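Intracellular protease/amidase (Salmonella enterica subsp. enterica serovar Typhimurium, PDB 4K2H) is of uncertain function but belongs to the DJ-1/PfpI family, binds zinc, and may act as a peptidase or amidase. Local coordinates at residues A[5-10]-A[67-72]; A[18-23]-A[71-76]. The protein carries 1 engineered substitution. All coordinates share one frame; numbering follows the deposited sequence.

The two contacts lie side by side in the core of one DJ-1/PfpI domain, with centres about 12 Å apart. Along the chain, strand 6-11 is followed by helix 17-29, and both return to the same later element, strand 69-72 with the turn beyond it. Contact 1 pairs the two neighbouring parallel strands within the five-stranded sheet; contact 2 carries the second strand's C-terminal exit against the helix. Val71 and Leu72 belong to both, and the contacts touch directly where Leu10 O meets Pro73 CG at 3.1 Å. Glu19 of contact 2 stands next to the zinc ligand Glu16, whereas the Val9 side chain of contact 1 is about 10 Å from that of Glu17.

Contact 1 (A[5-10]-A[67-72]); sequences KKVAVL and FDAVVL
Two central parallel strands of the DJ-1/PfpI sheet, 6-10 and 69-72, pair here with Val7 opposite Ala69, Ala8 opposite Val70 and Val9 opposite Val71. Ala8 binds its neighbour through both backbone groups, its N to Ala69 O at 2.9 Å and its O to Val71 N at 2.8 Å; Leu10 N then reaches Val71 O almost straight, with an angle of 177° at the hydrogen. At the strand start Asp68 holds Lys6 twice: its OD2 takes Lys6 N at 2.9 Å on the anti lone pair, and its own N donates to Lys6 O. The Phe67 ring lies on the Ala8 face of the sheet, its CG set beside the backbone N (chi1 -67°). Ala8 CB sits over the ring centre, 3.6 Å from the centroid, while Lys6 NZ lies over the opposite face, 4.8 Å from the ring centroid, in a cation-pi contact. Also on the Ala8 and Val70 side, Leu10 and Leu72 run alongside each other, CD1 to CD2 at a tight 3.4 Å, and Phe91 of helix 86-97 packs on Leu10, Val70 and Phe67. On the other side of the sheet Val7 CG1 touches Val71 CG2 at 3.8 Å; from helix 159-171, Leu170 covers Val7 and Leu166 covers Val71. The pairing therefore runs from a polar start at Asp68 into a buried apolar interior, and Lys5 NZ, 4.0 Å from Asp68 OD1, may add weak electrostatic attraction.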
# COMPACT_ATOMS: atom_id res chain seq x y z
N LYS A 5 12.30 -3.33 -18.13
CA LYS A 5 11.04 -4.05 -18.16
C LYS A 5 9.85 -3.14 -17.92
O LYS A 5 9.99 -2.11 -17.26
CB LYS A 5 11.09 -5.12 -17.08
CG LYS A 5 12.18 -6.16 -17.28
CD LYS A 5 11.74 -7.20 -18.28
CE LYS A 5 12.92 -7.97 -18.84
NZ LYS A 5 12.42 -8.99 -19.80
N LYS A 6 8.67 -3.55 -18.41
CA LYS A 6 7.40 -2.79 -18.27
C LYS A 6 6.28 -3.63 -17.65
O LYS A 6 6.00 -4.74 -18.12
CB LYS A 6 6.89 -2.38 -19.64
CG LYS A 6 7.40 -1.09 -20.22
CD LYS A 6 6.52 -0.70 -21.42
CE LYS A 6 6.20 -1.91 -22.33
NZ LYS A 6 5.47 -1.54 -23.57
N VAL A 7 5.60 -3.07 -16.66
CA VAL A 7 4.51 -3.73 -15.98
C VAL A 7 3.25 -2.87 -16.06
O VAL A 7 3.31 -1.67 -15.87
CB VAL A 7 4.87 -3.97 -14.50
CG1 VAL A 7 3.71 -4.61 -13.74
CG2 VAL A 7 6.13 -4.84 -14.40
N ALA A 8 2.12 -3.51 -16.40
CA ALA A 8 0.79 -2.90 -16.36
C ALA A 8 0.05 -3.35 -15.09
O ALA A 8 -0.02 -4.55 -14.79
CB ALA A 8 -0.03 -3.29 -17.60
N VAL A 9 -0.50 -2.40 -14.34
CA VAL A 9 -1.31 -2.74 -13.17
C VAL A 9 -2.72 -2.32 -13.54
O VAL A 9 -2.97 -1.15 -13.85
CB VAL A 9 -0.83 -2.00 -11.91
CG1 VAL A 9 -1.70 -2.32 -10.68
CG2 VAL A 9 0.62 -2.34 -11.62
N LEU A 10 -3.64 -3.27 -13.56
CA LEU A 10 -5.00 -2.96 -13.97
C LEU A 10 -5.80 -2.49 -12.77
O LEU A 10 -5.82 -3.13 -11.72
CB LEU A 10 -5.69 -4.17 -14.62
CG LEU A 10 -4.96 -4.81 -15.81
CD1 LEU A 10 -5.85 -5.82 -16.48
CD2 LEU A 10 -4.49 -3.79 -16.82
N PHE A 67 3.19 -5.59 -22.50
CA PHE A 67 3.91 -5.46 -21.26
C PHE A 67 4.59 -6.79 -20.93
O PHE A 67 4.15 -7.85 -21.37
CB PHE A 67 2.93 -5.04 -20.12
CG PHE A 67 2.38 -3.66 -20.29
CD1 PHE A 67 3.01 -2.57 -19.70
CD2 PHE A 67 1.28 -3.43 -21.09
CE1 PHE A 67 2.55 -1.28 -19.91
CE2 PHE A 67 0.78 -2.15 -21.26
CZ PHE A 67 1.43 -1.07 -20.69
N ASP A 68 5.63 -6.72 -20.11
CA ASP A 68 6.33 -7.91 -19.65
C ASP A 68 5.57 -8.58 -18.53
O ASP A 68 5.72 -9.80 -18.31
CB ASP A 68 7.74 -7.55 -19.19
CG ASP A 68 8.58 -6.97 -20.32
OD1 ASP A 68 8.91 -7.70 -21.28
OD2 ASP A 68 8.89 -5.77 -20.26
N ALA A 69 4.78 -7.80 -17.80
CA ALA A 69 3.90 -8.36 -16.78
C ALA A 69 2.62 -7.58 -16.66
O ALA A 69 2.58 -6.37 -16.89
CB ALA A 69 4.58 -8.38 -15.43
N VAL A 70 1.57 -8.29 -16.25
CA VAL A 70 0.25 -7.69 -15.96
C VAL A 70 -0.17 -8.08 -14.56
O VAL A 70 -0.39 -9.26 -14.26
CB VAL A 70 -0.81 -8.21 -16.94
CG1 VAL A 70 -2.17 -7.62 -16.64
CG2 VAL A 70 -0.38 -7.92 -18.36
N VAL A 71 -0.25 -7.09 -13.69
CA VAL A 71 -0.74 -7.31 -12.33
C VAL A 71 -2.25 -7.16 -12.25
O VAL A 71 -2.81 -6.15 -12.68
CB VAL A 71 -0.12 -6.29 -11.36
CG1 VAL A 71 -0.65 -6.50 -9.96
CG2 VAL A 71 1.38 -6.41 -11.38
N LEU A 72 -2.90 -8.15 -11.66
CA LEU A 72 -4.35 -8.13 -11.45
C LEU A 72 -4.64 -8.07 -9.97
O LEU A 72 -4.61 -9.09 -9.30
CB LEU A 72 -5.01 -9.34 -12.09
CG LEU A 72 -4.72 -9.52 -13.59
CD1 LEU A 72 -5.19 -10.91 -13.99
CD2 LEU A 72 -5.43 -8.47 -14.41

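Contact 2 (A[18-23]-A[71-76]); sequences AEAIVT and VLPGGP
Glu19, on helix 17-29, reaches across to the turn that leaves strand 69-72 and makes the one hydrogen bond between the two segments. Its OE1 accepts Gly74 N in a short bond of 2.6 Å, met nearly along the C-O bond, with 151° at the hydrogen. The chain is extended beyond CG (chi2 169°), which carries the carboxylate far enough from the helix to meet the turn. This end is the close one: OE1 lies 3.2 Å from Gly74 CA, where a glycine has no side chain in the way. Packing slackens away from it. Ala20 CB rests on Pro73 CG at 4.0 Å, and further along Thr23 CG2 meets Val71 CG2 tip to tip at 4.2 Å. Thr23 OG1 is bonded back to Glu19 O at 2.8 Å, and CG2, anti to the backbone N, faces Val71. Beyond the grip, Gly75 stands at the N-cap position of the helix that begins at Pro76, where the chain becomes partly exposed. Glu19 also touches Ala106, the engineered replacement of a cysteine; a glutamate that probably corresponds to Glu19 bonds the reactive cysteine in DJ-1. A backbone hydrogen bond between Gly74 and Glu16, a zinc ligand, ties the turn to the metal site. Helix 159-171 packs on Val22 and Thr23, strand 6-11 supports Ala20 through Leu11, and Val22 meets Val22 of the second subunit.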
# COMPACT_ATOMS: atom_id res chain seq x y z
N ALA A 18 -4.25 -1.49 -1.38
CA ALA A 18 -3.04 -1.86 -0.66
C ALA A 18 -2.24 -2.89 -1.50
O ALA A 18 -1.02 -2.76 -1.64
CB ALA A 18 -3.39 -2.39 0.72
N GLU A 19 -2.95 -3.82 -2.13
CA GLU A 19 -2.32 -4.86 -2.95
C GLU A 19 -1.60 -4.25 -4.13
O GLU A 19 -0.43 -4.54 -4.37
CB GLU A 19 -3.36 -5.85 -3.46
CG GLU A 19 -4.00 -6.69 -2.39
CD GLU A 19 -5.20 -7.47 -2.91
OE1 GLU A 19 -5.44 -7.52 -4.14
OE2 GLU A 19 -5.93 -8.01 -2.08
N ALA A 20 -2.34 -3.42 -4.88
CA ALA A 20 -1.84 -2.70 -6.01
C ALA A 20 -0.74 -1.71 -5.66
O ALA A 20 0.27 -1.61 -6.37
CB ALA A 20 -2.98 -1.95 -6.70
N ILE A 21 -0.94 -0.91 -4.62
CA ILE A 21 0.05 0.13 -4.33
C ILE A 21 1.38 -0.42 -3.81
O ILE A 21 2.43 0.11 -4.19
CB ILE A 21 -0.48 1.22 -3.38
CG1 ILE A 21 -1.51 2.14 -4.06
CG2 ILE A 21 0.66 2.07 -2.84
CD1 ILE A 21 -1.71 1.91 -5.55
N VAL A 22 1.36 -1.46 -2.96
CA VAL A 22 2.63 -2.04 -2.48
C VAL A 22 3.38 -2.61 -3.68
O VAL A 22 4.58 -2.37 -3.83
CB VAL A 22 2.46 -3.06 -1.34
CG1 VAL A 22 3.80 -3.70 -0.95
CG2 VAL A 22 1.89 -2.41 -0.10
N THR A 23 2.68 -3.29 -4.60
CA THR A 23 3.34 -3.91 -5.74
C THR A 23 3.95 -2.84 -6.62
O THR A 23 5.07 -2.96 -7.13
CB THR A 23 2.36 -4.75 -6.59
OG1 THR A 23 1.68 -5.68 -5.77
CG2 THR A 23 3.11 -5.51 -7.70
N VAL A 71 -0.25 -7.09 -13.69
CA VAL A 71 -0.74 -7.31 -12.33
C VAL A 71 -2.25 -7.16 -12.25
O VAL A 71 -2.81 -6.15 -12.68
CB VAL A 71 -0.12 -6.29 -11.36
CG1 VAL A 71 -0.65 -6.50 -9.96
CG2 VAL A 71 1.38 -6.41 -11.38
N LEU A 72 -2.90 -8.15 -11.66
CA LEU A 72 -4.35 -8.13 -11.45
C LEU A 72 -4.64 -8.07 -9.97
O LEU A 72 -4.61 -9.09 -9.30
CB LEU A 72 -5.01 -9.34 -12.09
CG LEU A 72 -4.72 -9.52 -13.59
CD1 LEU A 72 -5.19 -10.91 -13.99
CD2 LEU A 72 -5.43 -8.47 -14.41
N PRO A 73 -4.86 -6.87 -9.43
CA PRO A 73 -5.21 -6.74 -8.00
C PRO A 73 -6.54 -7.40 -7.68
O PRO A 73 -7.30 -7.72 -8.56
CB PRO A 73 -5.28 -5.23 -7.75
CG PRO A 73 -5.02 -4.55 -9.04
CD PRO A 73 -4.67 -5.57 -10.10
N GLY A 74 -6.80 -7.61 -6.40
CA GLY A 74 -8.06 -8.13 -5.93
C GLY A 74 -8.99 -7.01 -5.54
O GLY A 74 -9.04 -5.94 -6.22
N GLY A 75 -9.70 -7.25 -4.43
CA GLY A 75 -10.88 -6.47 -4.04
C GLY A 75 -12.16 -7.10 -4.57
O GLY A 75 -12.22 -7.51 -5.73
N PRO A 76 -13.20 -7.20 -3.72
CA PRO A 76 -14.39 -7.97 -4.14
C PRO A 76 -15.05 -7.42 -5.39
O PRO A 76 -15.27 -8.18 -6.34
CB PRO A 76 -15.33 -7.91 -2.91
CG PRO A 76 -14.71 -6.95 -1.93
CD PRO A 76 -13.27 -6.76 -2.31